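Long-range contact in CdnC (Chryseobacterium gregarium DSM 19109, PDB 7MGV), which probably uses ATP to close omega-ester macrocycles in a ribosomally made precursor peptide, as an ATP-grasp ligase of graspetide biosynthesis: residues 22-35 / 84-96. Numbering follows the deposited sequence.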
loop_
_atom_site.group_PDB
_atom_site.type_symbol
_atom_site.label_atom_id
_atom_site.label_comp_id
_atom_site.label_asym_id
_atom_site.label_seq_id
_atom_site.Cartn_x
_atom_site.Cartn_y
_atom_site.Cartn_z
ATOM N N ASN A 22 -6.204 -4.267 -29.972
ATOM C CA ASN A 22 -5.778 -3.688 -28.705
ATOM C C ASN A 22 -6.147 -4.615 -27.554
ATOM O O ASN A 22 -7.303 -5.029 -27.420
ATOM C CB ASN A 22 -6.415 -2.313 -28.509
ATOM C CG ASN A 22 -5.444 -1.181 -28.773
ATOM O OD1 ASN A 22 -4.451 -1.351 -29.480
ATOM N ND2 ASN A 22 -5.728 -0.014 -28.207
ATOM N N LYS A 23 -5.162 -4.941 -26.724
ATOM C CA LYS A 23 -5.336 -5.892 -25.635
ATOM C C LYS A 23 -5.545 -5.160 -24.317
ATOM O O LYS A 23 -4.841 -4.192 -24.012
ATOM C CB LYS A 23 -4.128 -6.824 -25.532
ATOM C CG LYS A 23 -3.988 -7.775 -26.708
ATOM C CD LYS A 23 -2.840 -8.745 -26.504
ATOM C CE LYS A 23 -1.500 -8.047 -26.641
ATOM N NZ LYS A 23 -0.366 -9.000 -26.500
ATOM N N ILE A 24 -6.515 -5.633 -23.537
ATOM C CA ILE A 24 -6.890 -5.018 -22.268
ATOM C C ILE A 24 -6.822 -6.092 -21.190
ATOM O O ILE A 24 -7.618 -7.040 -21.202
ATOM C CB ILE A 24 -8.287 -4.388 -22.321
ATOM C CG1 ILE A 24 -8.312 -3.239 -23.332
ATOM C CG2 ILE A 24 -8.709 -3.908 -20.938
ATOM C CD1 ILE A 24 -9.642 -2.535 -23.421
ATOM N N LEU A 25 -5.881 -5.945 -20.262
ATOM C CA LEU A 25 -5.750 -6.879 -19.153
ATOM C C LEU A 25 -6.754 -6.535 -18.060
ATOM O O LEU A 25 -6.879 -5.372 -17.663
ATOM C CB LEU A 25 -4.329 -6.847 -18.596
ATOM C CG LEU A 25 -4.012 -7.869 -17.503
ATOM C CD1 LEU A 25 -3.988 -9.280 -18.072
ATOM C CD2 LEU A 25 -2.693 -7.534 -16.825
ATOM N N ILE A 26 -7.474 -7.544 -17.577
ATOM C CA ILE A 26 -8.447 -7.381 -16.504
ATOM C C ILE A 26 -8.104 -8.359 -15.390
ATOM O O ILE A 26 -7.995 -9.567 -15.630
ATOM C CB ILE A 26 -9.888 -7.603 -16.997
ATOM C CG1 ILE A 26 -10.274 -6.538 -18.026
ATOM C CG2 ILE A 26 -10.855 -7.588 -15.823
ATOM C CD1 ILE A 26 -11.727 -6.592 -18.443
ATOM N N ILE A 27 -7.937 -7.836 -14.178
ATOM C CA ILE A 27 -7.632 -8.640 -13.001
ATOM C C ILE A 27 -8.922 -8.857 -12.221
ATOM O O ILE A 27 -9.586 -7.891 -11.824
ATOM C CB ILE A 27 -6.566 -7.965 -12.123
ATOM C CG1 ILE A 27 -5.401 -7.467 -12.981
ATOM C CG2 ILE A 27 -6.079 -8.923 -11.046
ATOM C CD1 ILE A 27 -4.562 -8.573 -13.578
ATOM N N THR A 28 -9.273 -10.117 -11.996
ATOM C CA THR A 28 -10.487 -10.479 -11.271
ATOM C C THR A 28 -10.215 -11.771 -10.503
ATOM O O THR A 28 -9.063 -12.172 -10.326
ATOM C CB THR A 28 -11.680 -10.626 -12.233
ATOM O OG1 THR A 28 -11.236 -11.213 -13.463
ATOM C CG2 THR A 28 -12.329 -9.280 -12.511
ATOM N N HIS A 29 -11.285 -12.411 -10.037
ATOM C CA HIS A 29 -11.228 -13.748 -9.467
ATOM C C HIS A 29 -12.314 -14.596 -10.120
ATOM O O HIS A 29 -13.172 -14.093 -10.849
ATOM C CB HIS A 29 -11.385 -13.724 -7.939
ATOM C CG HIS A 29 -12.690 -13.163 -7.471
ATOM N ND1 HIS A 29 -13.685 -13.945 -6.925
ATOM C CD2 HIS A 29 -13.163 -11.894 -7.463
ATOM C CE1 HIS A 29 -14.714 -13.183 -6.600
ATOM N NE2 HIS A 29 -14.423 -11.934 -6.917
ATOM N N THR A 30 -12.264 -15.903 -9.853
ATOM C CA THR A 30 -13.142 -16.835 -10.555
ATOM C C THR A 30 -14.612 -16.611 -10.225
ATOM O O THR A 30 -15.473 -16.803 -11.093
ATOM C CB THR A 30 -12.750 -18.276 -10.229
ATOM O OG1 THR A 30 -12.760 -18.465 -8.810
ATOM C CG2 THR A 30 -11.364 -18.583 -10.772
ATOM N N ALA A 31 -14.928 -16.210 -8.992
ATOM C CA ALA A 31 -16.330 -16.070 -8.618
ATOM C C ALA A 31 -16.972 -14.852 -9.272
ATOM O O ALA A 31 -18.180 -14.860 -9.535
ATOM C CB ALA A 31 -16.472 -16.003 -7.098
ATOM N N ASP A 32 -16.194 -13.804 -9.543
ATOM C CA ASP A 32 -16.706 -12.629 -10.247
ATOM C C ASP A 32 -16.604 -12.886 -11.744
ATOM O O ASP A 32 -15.526 -12.788 -12.336
ATOM C CB ASP A 32 -15.943 -11.367 -9.855
ATOM C CG ASP A 32 -16.221 -10.203 -10.798
ATOM O OD1 ASP A 32 -17.405 -9.953 -11.110
ATOM O OD2 ASP A 32 -15.252 -9.541 -11.229
ATOM N N ASN A 33 -17.736 -13.226 -12.354
ATOM C CA ASN A 33 -17.838 -13.371 -13.797
ATOM C C ASN A 33 -19.013 -12.590 -14.362
ATOM O O ASN A 33 -19.278 -12.683 -15.565
ATOM C CB ASN A 33 -17.980 -14.853 -14.177
ATOM C CG ASN A 33 -17.465 -15.163 -15.574
ATOM O OD1 ASN A 33 -16.903 -16.234 -15.813
ATOM N ND2 ASN A 33 -17.662 -14.237 -16.504
ATOM N N PHE A 34 -19.721 -11.822 -13.538
ATOM C CA PHE A 34 -21.032 -11.300 -13.894
ATOM C C PHE A 34 -20.977 -9.821 -14.248
ATOM O O PHE A 34 -21.441 -9.421 -15.318
ATOM C CB PHE A 34 -22.030 -11.538 -12.747
ATOM C CG PHE A 34 -21.805 -12.826 -11.976
ATOM C CD1 PHE A 34 -21.372 -13.984 -12.605
ATOM C CD2 PHE A 34 -22.038 -12.869 -10.609
ATOM C CE1 PHE A 34 -21.146 -15.141 -11.894
ATOM C CE2 PHE A 34 -21.831 -14.041 -9.893
ATOM C CZ PHE A 34 -21.390 -15.177 -10.539
ATOM N N SER A 35 -20.408 -9.003 -13.363
ATOM C CA SER A 35 -20.200 -7.596 -13.681
ATOM C C SER A 35 -19.196 -7.434 -14.816
ATOM O O SER A 35 -19.329 -6.529 -15.650
ATOM C CB SER A 35 -19.725 -6.843 -12.438
ATOM O OG SER A 35 -19.085 -5.634 -12.792
ATOM N N ASN A 84 -1.121 -15.767 -23.463
ATOM C CA ASN A 84 -1.026 -14.400 -23.952
ATOM C C ASN A 84 0.315 -13.795 -23.560
ATOM O O ASN A 84 1.010 -14.290 -22.670
ATOM C CB ASN A 84 -2.167 -13.535 -23.402
ATOM C CG ASN A 84 -3.534 -14.141 -23.653
ATOM O OD1 ASN A 84 -4.055 -14.889 -22.826
ATOM N ND2 ASN A 84 -4.125 -13.816 -24.797
ATOM N N SER A 85 0.674 -12.714 -24.250
ATOM C CA SER A 85 1.805 -11.874 -23.882
ATOM C C SER A 85 1.276 -10.510 -23.458
ATOM O O SER A 85 0.393 -9.950 -24.112
ATOM C CB SER A 85 2.796 -11.737 -25.045
ATOM O OG SER A 85 2.616 -10.515 -25.732
ATOM N N LEU A 86 1.807 -9.980 -22.357
ATOM C CA LEU A 86 1.210 -8.819 -21.711
ATOM C C LEU A 86 2.051 -7.552 -21.782
ATOM O O LEU A 86 1.548 -6.483 -21.421
ATOM C CB LEU A 86 0.918 -9.125 -20.236
ATOM C CG LEU A 86 0.103 -10.388 -19.959
ATOM C CD1 LEU A 86 0.026 -10.638 -18.465
ATOM C CD2 LEU A 86 -1.288 -10.273 -20.562
ATOM N N GLU A 87 3.307 -7.630 -22.227
ATOM C CA GLU A 87 4.159 -6.445 -22.258
ATOM C C GLU A 87 3.666 -5.382 -23.232
ATOM O O GLU A 87 4.204 -4.269 -23.227
ATOM C CB GLU A 87 5.595 -6.839 -22.610
ATOM C CG GLU A 87 5.803 -7.213 -24.069
ATOM C CD GLU A 87 5.283 -8.599 -24.400
ATOM O OE1 GLU A 87 4.466 -8.722 -25.335
ATOM O OE2 GLU A 87 5.689 -9.567 -23.722
ATOM N N ASP A 88 2.666 -5.688 -24.059
ATOM C CA ASP A 88 2.143 -4.752 -25.045
ATOM C C ASP A 88 0.651 -4.495 -24.851
ATOM O O ASP A 88 -0.056 -4.161 -25.804
ATOM C CB ASP A 88 2.415 -5.256 -26.462
ATOM C CG ASP A 88 1.785 -6.609 -26.726
ATOM O OD1 ASP A 88 1.554 -7.358 -25.754
ATOM O OD2 ASP A 88 1.520 -6.923 -27.905
ATOM N N ILE A 89 0.154 -4.656 -23.622
ATOM C CA ILE A 89 -1.245 -4.357 -23.352
ATOM C C ILE A 89 -1.483 -2.858 -23.497
ATOM O O ILE A 89 -0.601 -2.033 -23.225
ATOM C CB ILE A 89 -1.660 -4.848 -21.953
ATOM C CG1 ILE A 89 -0.737 -4.263 -20.881
ATOM C CG2 ILE A 89 -1.670 -6.369 -21.897
ATOM C CD1 ILE A 89 -1.264 -4.420 -19.471
ATOM N N SER A 90 -2.691 -2.498 -23.938
ATOM C CA SER A 90 -3.021 -1.086 -24.088
ATOM C C SER A 90 -3.380 -0.455 -22.748
ATOM O O SER A 90 -2.904 0.641 -22.431
ATOM C CB SER A 90 -4.164 -0.913 -25.090
ATOM O OG SER A 90 -5.326 -1.605 -24.669
ATOM N N THR A 91 -4.221 -1.121 -21.959
ATOM C CA THR A 91 -4.531 -0.699 -20.600
ATOM C C THR A 91 -4.651 -1.928 -19.713
ATOM O O THR A 91 -4.689 -3.066 -20.187
ATOM C CB THR A 91 -5.834 0.111 -20.511
ATOM O OG1 THR A 91 -6.952 -0.747 -20.769
ATOM C CG2 THR A 91 -5.838 1.269 -21.493
ATOM N N VAL A 92 -4.711 -1.683 -18.407
ATOM C CA VAL A 92 -4.991 -2.714 -17.418
ATOM C C VAL A 92 -6.120 -2.216 -16.527
ATOM O O VAL A 92 -6.200 -1.022 -16.218
ATOM C CB VAL A 92 -3.739 -3.073 -16.586
ATOM C CG1 VAL A 92 -3.244 -1.868 -15.795
ATOM C CG2 VAL A 92 -4.025 -4.246 -15.658
ATOM N N TRP A 93 -7.012 -3.124 -16.141
ATOM C CA TRP A 93 -8.070 -2.833 -15.177
ATOM C C TRP A 93 -7.879 -3.781 -14.000
ATOM O O TRP A 93 -8.224 -4.964 -14.083
ATOM C CB TRP A 93 -9.457 -2.982 -15.795
ATOM C CG TRP A 93 -10.563 -2.692 -14.821
ATOM C CD1 TRP A 93 -10.485 -1.917 -13.700
ATOM C CD2 TRP A 93 -11.910 -3.177 -14.879
ATOM N NE1 TRP A 93 -11.698 -1.888 -13.058
ATOM C CE2 TRP A 93 -12.590 -2.654 -13.760
ATOM C CE3 TRP A 93 -12.607 -4.004 -15.766
ATOM C CZ2 TRP A 93 -13.933 -2.928 -13.507
ATOM C CZ3 TRP A 93 -13.940 -4.275 -15.512
ATOM C CH2 TRP A 93 -14.588 -3.738 -14.391
ATOM N N TYR A 94 -7.328 -3.262 -12.909
ATOM C CA TYR A 94 -7.067 -4.051 -11.710
ATOM C C TYR A 94 -8.219 -3.834 -10.737
ATOM O O TYR A 94 -8.272 -2.823 -10.032
ATOM C CB TYR A 94 -5.725 -3.669 -11.092
ATOM C CG TYR A 94 -5.462 -4.285 -9.733
ATOM C CD1 TYR A 94 -5.832 -5.594 -9.455
ATOM C CD2 TYR A 94 -4.840 -3.553 -8.731
ATOM C CE1 TYR A 94 -5.594 -6.155 -8.215
ATOM C CE2 TYR A 94 -4.598 -4.106 -7.489
ATOM C CZ TYR A 94 -4.976 -5.407 -7.235
ATOM O OH TYR A 94 -4.736 -5.959 -6.000
ATOM N N ARG A 95 -9.150 -4.782 -10.710
ATOM C CA ARG A 95 -10.131 -4.848 -9.639
ATOM C C ARG A 95 -9.464 -5.464 -8.418
ATOM O O ARG A 95 -8.891 -6.555 -8.506
ATOM C CB ARG A 95 -11.347 -5.665 -10.071
ATOM C CG ARG A 95 -11.857 -5.313 -11.460
ATOM C CD ARG A 95 -13.224 -5.920 -11.726
ATOM N NE ARG A 95 -14.008 -6.069 -10.503
ATOM C CZ ARG A 95 -15.272 -5.681 -10.376
ATOM N NH1 ARG A 95 -15.901 -5.117 -11.398
ATOM N NH2 ARG A 95 -15.909 -5.856 -9.226
ATOM N N ARG A 96 -9.527 -4.758 -7.286
ATOM C CA ARG A 96 -8.693 -5.090 -6.135
ATOM C C ARG A 96 -8.861 -6.544 -5.718
ATOM O O ARG A 96 -9.981 -7.047 -5.588
ATOM C CB ARG A 96 -9.017 -4.168 -4.957
ATOM C CG ARG A 96 -8.043 -4.334 -3.800
ATOM C CD ARG A 96 -8.193 -3.250 -2.750
ATOM N NE ARG A 96 -6.965 -3.100 -1.973
ATOM C CZ ARG A 96 -6.821 -2.263 -0.952
ATOM N NH1 ARG A 96 -7.834 -1.497 -0.572
ATOM N NH2 ARG A 96 -5.664 -2.196 -0.307
#
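K23, on strand 22-28, reaches across to S85, at the end of strand 83-85, and to D88 in the turn that follows. K23 CB lies 4.4 Å from I89 CG2; CD passes the backbone oxygen of S85, CE comes against the carboxylate of D88, and a bend at chi3 (-72°) sets NZ between two acceptors. K23 NZ donates to S85 O at 2.7 Å. A salt bridge joins K23 NZ to D88 OD1 at 2.6 Å, met on the syn side. With an alanine in place of K23, the D88 carboxylate would probably lose this countercharge and S85 O the N-H that ties it to the parallel sheet. The backbone oxygen of K23 is gripped twice by S90: N approaches in the carbonyl plane, whereas OG, also 2.7 Å from K23 O, sits above it. Beyond this the strands run parallel, W93 N bonding to L25 O (2.7 Å) and I27 N to W93 O (2.9 Å). L25, with CG anti to the backbone N (chi1 -175°), lays CD2 against V92 CG2 and touches L86 CD2 with CD1. On the other face, I26 CD1 meets the edge of the W93 indole at CE3. These strands are the middle pair of a four-stranded parallel sheet in the MvdD-type pre-ATP-grasp region, flanked by strands 48-54 and 134-136; K23 links it to strand 83-85, at the edge of a three-stranded antiparallel sheet. Helix 35-46 packs on I24, I26 and W93, and helix 110-130 on I27, L86 and Y94.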